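PDB 3GRH: acyl-CoA thioester hydrolase ybgC from Escherichia coli K-12, which is a putative thioesterase of the pectinesterase family, an outer-membrane lipoprotein that neither binds pectin nor shows pectinesterase activity. Local coordinates for residues 246-251 with 279-284; 208-213 with 226-231. All blocks are in the same frame, centred on the assembly; numbering follows the deposited sequence.

Interaction 1 (246-251 with 279-284)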
loop_
_atom_site.group_PDB
_atom_site.type_symbol
_atom_site.label_atom_id
_atom_site.label_comp_id
_atom_site.label_asym_id
_atom_site.label_seq_id
_atom_site.Cartn_x
_atom_site.Cartn_y
_atom_site.Cartn_z
ATOM N N GLN A 246 5.025 -0.707 11.566
ATOM C CA GLN A 246 3.554 -0.911 11.558
ATOM C C GLN A 246 2.862 0.037 10.621
ATOM O O GLN A 246 3.053 1.207 10.683
ATOM C CB GLN A 246 2.992 -0.784 12.983
ATOM C CG GLN A 246 1.599 -1.172 13.140
ATOM C CD GLN A 246 1.036 -0.896 14.475
ATOM O OE1 GLN A 246 1.721 -1.066 15.459
ATOM N NE2 GLN A 246 -0.226 -0.391 14.524
ATOM N N ASN A 247 2.071 -0.517 9.708
ATOM C CA ASN A 247 1.253 0.213 8.739
ATOM C C ASN A 247 2.119 1.006 7.748
ATOM O O ASN A 247 1.732 2.124 7.345
ATOM C CB ASN A 247 0.291 1.175 9.429
ATOM C CG ASN A 247 -0.737 0.500 10.294
ATOM O OD1 ASN A 247 -0.767 0.748 11.521
ATOM N ND2 ASN A 247 -1.584 -0.340 9.702
ATOM N N THR A 248 3.177 0.406 7.191
ATOM C CA THR A 248 4.020 1.041 6.244
ATOM C C THR A 248 3.363 1.714 5.030
ATOM O O THR A 248 3.653 2.870 4.756
ATOM C CB THR A 248 5.009 -0.009 5.766
ATOM O OG1 THR A 248 5.742 -0.510 6.895
ATOM C CG2 THR A 248 5.949 0.593 4.794
ATOM N N PHE A 249 2.486 0.988 4.360
ATOM C CA PHE A 249 1.810 1.458 3.165
ATOM C C PHE A 249 0.308 1.406 3.450
ATOM O O PHE A 249 -0.190 0.357 3.809
ATOM C CB PHE A 249 2.230 0.570 2.016
ATOM C CG PHE A 249 1.618 0.969 0.684
ATOM C CD1 PHE A 249 1.514 2.312 0.278
ATOM C CD2 PHE A 249 1.201 0.019 -0.187
ATOM C CE1 PHE A 249 1.005 2.633 -0.973
ATOM C CE2 PHE A 249 0.662 0.360 -1.425
ATOM C CZ PHE A 249 0.581 1.627 -1.808
ATOM N N PHE A 250 -0.399 2.543 3.281
ATOM C CA PHE A 250 -1.808 2.638 3.614
ATOM C C PHE A 250 -2.526 3.196 2.404
ATOM O O PHE A 250 -2.150 4.245 1.894
ATOM C CB PHE A 250 -2.006 3.572 4.793
ATOM C CG PHE A 250 -3.180 3.199 5.647
ATOM C CD1 PHE A 250 -2.978 2.662 6.885
ATOM C CD2 PHE A 250 -4.459 3.204 5.146
ATOM C CE1 PHE A 250 -4.053 2.237 7.678
ATOM C CE2 PHE A 250 -5.550 2.793 5.905
ATOM C CZ PHE A 250 -5.357 2.321 7.171
ATOM N N VAL A 251 -3.507 2.474 1.888
ATOM C CA VAL A 251 -4.330 3.062 0.875
ATOM C C VAL A 251 -5.689 3.366 1.448
ATOM O O VAL A 251 -6.172 2.678 2.317
ATOM C CB VAL A 251 -4.496 2.189 -0.285
ATOM C CG1 VAL A 251 -3.099 2.061 -0.996
ATOM C CG2 VAL A 251 -4.916 0.803 0.082
ATOM N N VAL A 279 3.861 -5.304 11.288
ATOM C CA VAL A 279 2.424 -5.468 11.553
ATOM C C VAL A 279 1.625 -4.632 10.568
ATOM O O VAL A 279 1.735 -3.434 10.474
ATOM C CB VAL A 279 2.131 -5.015 12.968
ATOM C CG1 VAL A 279 0.617 -4.966 13.265
ATOM C CG2 VAL A 279 2.844 -5.953 13.940
ATOM N N ASP A 280 0.800 -5.309 9.788
ATOM C CA ASP A 280 -0.083 -4.692 8.807
ATOM C C ASP A 280 0.692 -3.821 7.862
ATOM O O ASP A 280 0.386 -2.622 7.728
ATOM C CB ASP A 280 -1.214 -3.971 9.546
ATOM C CG ASP A 280 -2.040 -4.883 10.446
ATOM O OD1 ASP A 280 -2.071 -6.115 10.290
ATOM O OD2 ASP A 280 -2.760 -4.335 11.369
ATOM N N ILE A 281 1.626 -4.433 7.143
ATOM C CA ILE A 281 2.554 -3.717 6.328
ATOM C C ILE A 281 1.811 -2.981 5.212
ATOM O O ILE A 281 2.176 -1.884 4.862
ATOM C CB ILE A 281 3.591 -4.659 5.797
ATOM C CG1 ILE A 281 4.305 -5.431 6.925
ATOM C CG2 ILE A 281 4.586 -3.922 4.906
ATOM C CD1 ILE A 281 5.223 -6.471 6.339
ATOM N N VAL A 282 0.839 -3.623 4.597
ATOM C CA VAL A 282 0.010 -3.010 3.519
ATOM C C VAL A 282 -1.440 -3.057 4.007
ATOM O O VAL A 282 -1.947 -4.099 4.275
ATOM C CB VAL A 282 0.116 -3.784 2.203
ATOM C CG1 VAL A 282 -0.916 -3.237 1.248
ATOM C CG2 VAL A 282 1.570 -3.692 1.693
ATOM N N SER A 283 -2.019 -1.897 4.257
ATOM C CA SER A 283 -3.321 -1.773 4.859
ATOM C C SER A 283 -4.233 -0.885 4.075
ATOM O O SER A 283 -3.767 0.024 3.371
ATOM C CB SER A 283 -3.115 -1.066 6.231
ATOM O OG SER A 283 -2.326 -1.788 7.175
ATOM N N GLY A 284 -5.530 -1.117 4.185
ATOM C CA GLY A 284 -6.489 -0.142 3.793
ATOM C C GLY A 284 -7.499 -0.516 2.801
ATOM O O GLY A 284 -7.736 -1.713 2.505
#
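Residues 249-251 pair in parallel register with 282-284 on successive turns of the right-handed beta-helix of the pectinesterase family, bonded from Phe249 N to Ile281 O, Ser283 N to Phe249 O and Val251 N to Ser283 O, while the bend ahead of them is tied by Asn247 N to Val279 O at 3.0 Å. Ser283 carries most of the side-chain contact. Its OG accepts the amide N-H of Asn247 ND2 at 3.0 Å, lying almost in the amide plane although the bond is bent (141°), and donates to Asp280 O at 2.9 Å from above that carbonyl's plane. Standing beside its own backbone N (chi1 -63°), OG reaches back to both partners at the bend. Ser283 CB lies over one face of the Phe250 ring, a CH-pi contact 4.0 Å from CB to the ring centroid. Within its own segment, Asn247 OD1 receives a long bond from Gln246 NE2, 3.3 Å, which may limit the amide's rotation; Gln246 NE2 also reaches Asn222. On the other side of the strands, Phe249 and Val282 lie alongside each other, CD2 to CG1 4.1 Å, next to Phe290. Gly284 CA comes 3.7 Å from Phe250 CE2. Asp280, the predicted nucleophile, makes a salt bridge through OD1 to Arg340, the likely substrate-binding arginine. Ser283, itself gripped by Asn247, thus acts on the main chain of Asp280, consistent with a buried second shell that steadies the bend carrying the predicted nucleophile, while its carboxylate is held by Arg340.

Interaction 2 (208-213 with 226-231)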
loop_
_atom_site.group_PDB
_atom_site.type_symbol
_atom_site.label_atom_id
_atom_site.label_comp_id
_atom_site.label_asym_id
_atom_site.label_seq_id
_atom_site.Cartn_x
_atom_site.Cartn_y
_atom_site.Cartn_z
ATOM N N LEU A 208 12.774 6.105 -5.762
ATOM C CA LEU A 208 13.008 6.809 -4.519
ATOM C C LEU A 208 12.590 5.957 -3.338
ATOM O O LEU A 208 12.051 4.888 -3.522
ATOM C CB LEU A 208 12.327 8.148 -4.434
ATOM C CG LEU A 208 10.916 8.260 -4.883
ATOM C CD1 LEU A 208 9.983 7.745 -3.813
ATOM C CD2 LEU A 208 10.593 9.645 -5.248
ATOM N N THR A 209 12.916 6.436 -2.145
ATOM C CA THR A 209 12.661 5.729 -0.887
ATOM C C THR A 209 11.827 6.622 -0.040
ATOM O O THR A 209 12.125 7.779 0.121
ATOM C CB THR A 209 13.957 5.367 -0.127
ATOM O OG1 THR A 209 14.673 4.462 -0.997
ATOM C CG2 THR A 209 13.662 4.653 1.192
ATOM N N ILE A 210 10.788 6.035 0.539
ATOM C CA ILE A 210 9.915 6.770 1.501
ATOM C C ILE A 210 9.889 5.961 2.796
ATOM O O ILE A 210 9.661 4.779 2.763
ATOM C CB ILE A 210 8.524 6.949 1.020
ATOM C CG1 ILE A 210 8.474 7.839 -0.237
ATOM C CG2 ILE A 210 7.698 7.567 2.151
ATOM C CD1 ILE A 210 7.202 7.697 -1.090
ATOM N N GLU A 211 10.242 6.600 3.918
ATOM C CA GLU A 211 10.448 5.866 5.188
ATOM C C GLU A 211 9.766 6.679 6.295
ATOM O O GLU A 211 9.965 7.873 6.408
ATOM C CB GLU A 211 11.941 5.679 5.463
ATOM C CG GLU A 211 12.260 4.913 6.710
ATOM C CD GLU A 211 13.687 4.446 6.832
ATOM O OE1 GLU A 211 14.172 3.812 5.857
ATOM O OE2 GLU A 211 14.283 4.646 7.915
ATOM N N ASN A 212 8.997 5.993 7.117
ATOM C CA ASN A 212 8.652 6.511 8.450
ATOM C C ASN A 212 9.722 6.010 9.405
ATOM O O ASN A 212 9.835 4.820 9.623
ATOM C CB ASN A 212 7.234 6.174 8.869
ATOM C CG ASN A 212 6.794 6.944 10.046
ATOM O OD1 ASN A 212 7.574 7.055 10.994
ATOM N ND2 ASN A 212 5.523 7.392 10.086
ATOM N N THR A 213 10.530 6.957 9.818
ATOM C CA THR A 213 11.809 6.657 10.470
ATOM C C THR A 213 11.575 6.394 11.972
ATOM O O THR A 213 12.560 6.206 12.736
ATOM C CB THR A 213 12.788 7.785 10.239
ATOM O OG1 THR A 213 12.226 9.039 10.660
ATOM C CG2 THR A 213 13.107 7.972 8.763
ATOM N N VAL A 226 2.792 5.369 9.320
ATOM C CA VAL A 226 2.697 5.203 7.887
ATOM C C VAL A 226 3.828 5.900 7.181
ATOM O O VAL A 226 4.161 7.052 7.488
ATOM C CB VAL A 226 1.309 5.741 7.389
ATOM C CG1 VAL A 226 1.230 5.626 5.867
ATOM C CG2 VAL A 226 0.155 5.031 8.077
ATOM N N ALA A 227 4.418 5.207 6.206
ATOM C CA ALA A 227 5.407 5.769 5.323
ATOM C C ALA A 227 4.697 6.473 4.177
ATOM O O ALA A 227 4.860 7.621 3.985
ATOM C CB ALA A 227 6.331 4.718 4.814
ATOM N N LEU A 228 3.903 5.732 3.407
ATOM C CA LEU A 228 3.221 6.259 2.194
ATOM C C LEU A 228 1.748 5.987 2.377
ATOM O O LEU A 228 1.358 4.869 2.514
ATOM C CB LEU A 228 3.707 5.533 0.980
ATOM C CG LEU A 228 3.045 5.955 -0.311
ATOM C CD1 LEU A 228 3.031 7.425 -0.638
ATOM C CD2 LEU A 228 3.795 5.170 -1.422
ATOM N N ARG A 229 0.938 7.030 2.240
ATOM C CA ARG A 229 -0.507 6.929 2.133
ATOM C C ARG A 229 -0.944 7.454 0.801
ATOM O O ARG A 229 -0.509 8.543 0.392
ATOM C CB ARG A 229 -1.139 7.739 3.187
ATOM C CG ARG A 229 -2.614 7.861 3.069
ATOM C CD ARG A 229 -3.315 8.508 4.186
ATOM N NE ARG A 229 -4.716 8.814 3.868
ATOM C CZ ARG A 229 -5.472 9.580 4.642
ATOM N NH1 ARG A 229 -5.012 10.056 5.797
ATOM N NH2 ARG A 229 -6.669 9.896 4.230
ATOM N N THR A 230 -1.763 6.694 0.095
ATOM C CA THR A 230 -2.262 7.167 -1.190
ATOM C C THR A 230 -3.771 6.989 -1.232
ATOM O O THR A 230 -4.279 5.953 -0.877
ATOM C CB THR A 230 -1.514 6.596 -2.399
ATOM O OG1 THR A 230 -2.121 7.050 -3.616
ATOM C CG2 THR A 230 -1.534 5.103 -2.414
ATOM N N ASP A 231 -4.463 8.060 -1.622
ATOM C CA ASP A 231 -5.952 8.050 -1.719
ATOM C C ASP A 231 -6.426 8.287 -3.161
ATOM O O ASP A 231 -7.643 8.152 -3.434
ATOM C CB ASP A 231 -6.562 9.203 -0.860
ATOM C CG ASP A 231 -6.138 9.226 0.584
ATOM O OD1 ASP A 231 -5.579 8.216 1.072
ATOM O OD2 ASP A 231 -6.353 10.328 1.238
#
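Asn212 and Val226 make the one hydrogen bond between residues 208-213 and 226-231: Asn212 ND2 gives an N-H to Val226 O at 3.0 Å, nearly straight at 166°. The oxygen lies close to the plane of the asparagine amide, but the donor stands well above the carbonyl plane of Val226, 58° out of it. The amide is carried to Val226 by the first torsion of Asn212 (chi1 -167°, CG opposite N), and Asn212 CB rests 3.5 Å from Val226 O. ND2 further bonds Leu148 O, and OD1 takes the backbone N-H of Leu214, so both ends of the amide are used. A leucine in place of Asn212 would probably leave the carbonyls of Val226 and Leu148 without this donor and the N-H of Leu214 without its acceptor.

No backbone ladder joins the segments. They belong to different faces of the beta-helix, strand 208-212 running beside 240-243 and strand 228-230 beside 249-251, and they meet at the corner between these adjoining faces.

The remaining contacts are van der Waals packing. Ile210 points toward residues 226-231, its CG2 set 3.4 Å from Ala227 O. Two contacts are purely apolar: Ile210 CG2 to Ala227 CB at 4.1 Å and, through the other branch, Ile210 CD1 to Leu228 CD1 at 4.2 Å. Phe196 touches both Ile210 and Leu228, and Ile242 packs on Ala227 and Leu228. The small Ala227 CB sits against the backbone of strand 208-212, 3.7 Å from Asn212 N and 3.9 Å from Ile210 O.

The two contacts follow one another along the chain, residues 208-213 and 226-231 meeting before 246-251 and 279-284, and their centres lie 10 Å apart. Strands 228-230, 249-251 and 283-284 are consecutive neighbours in one parallel face of the beta-helix, so interaction 1 joins adjacent rungs whereas interaction 2 joins this face, at a corner, to the adjoining one that holds strand 208-212. The contacts touch through a probable hydrogen bond between Ala227 N and Thr248 O, at 2.9 Å, and through packing of Phe249 on Leu228. Asp280, the predicted nucleophile, lies at the corner leading into strand 283-284, its side chain about 9 Å from that of Val226.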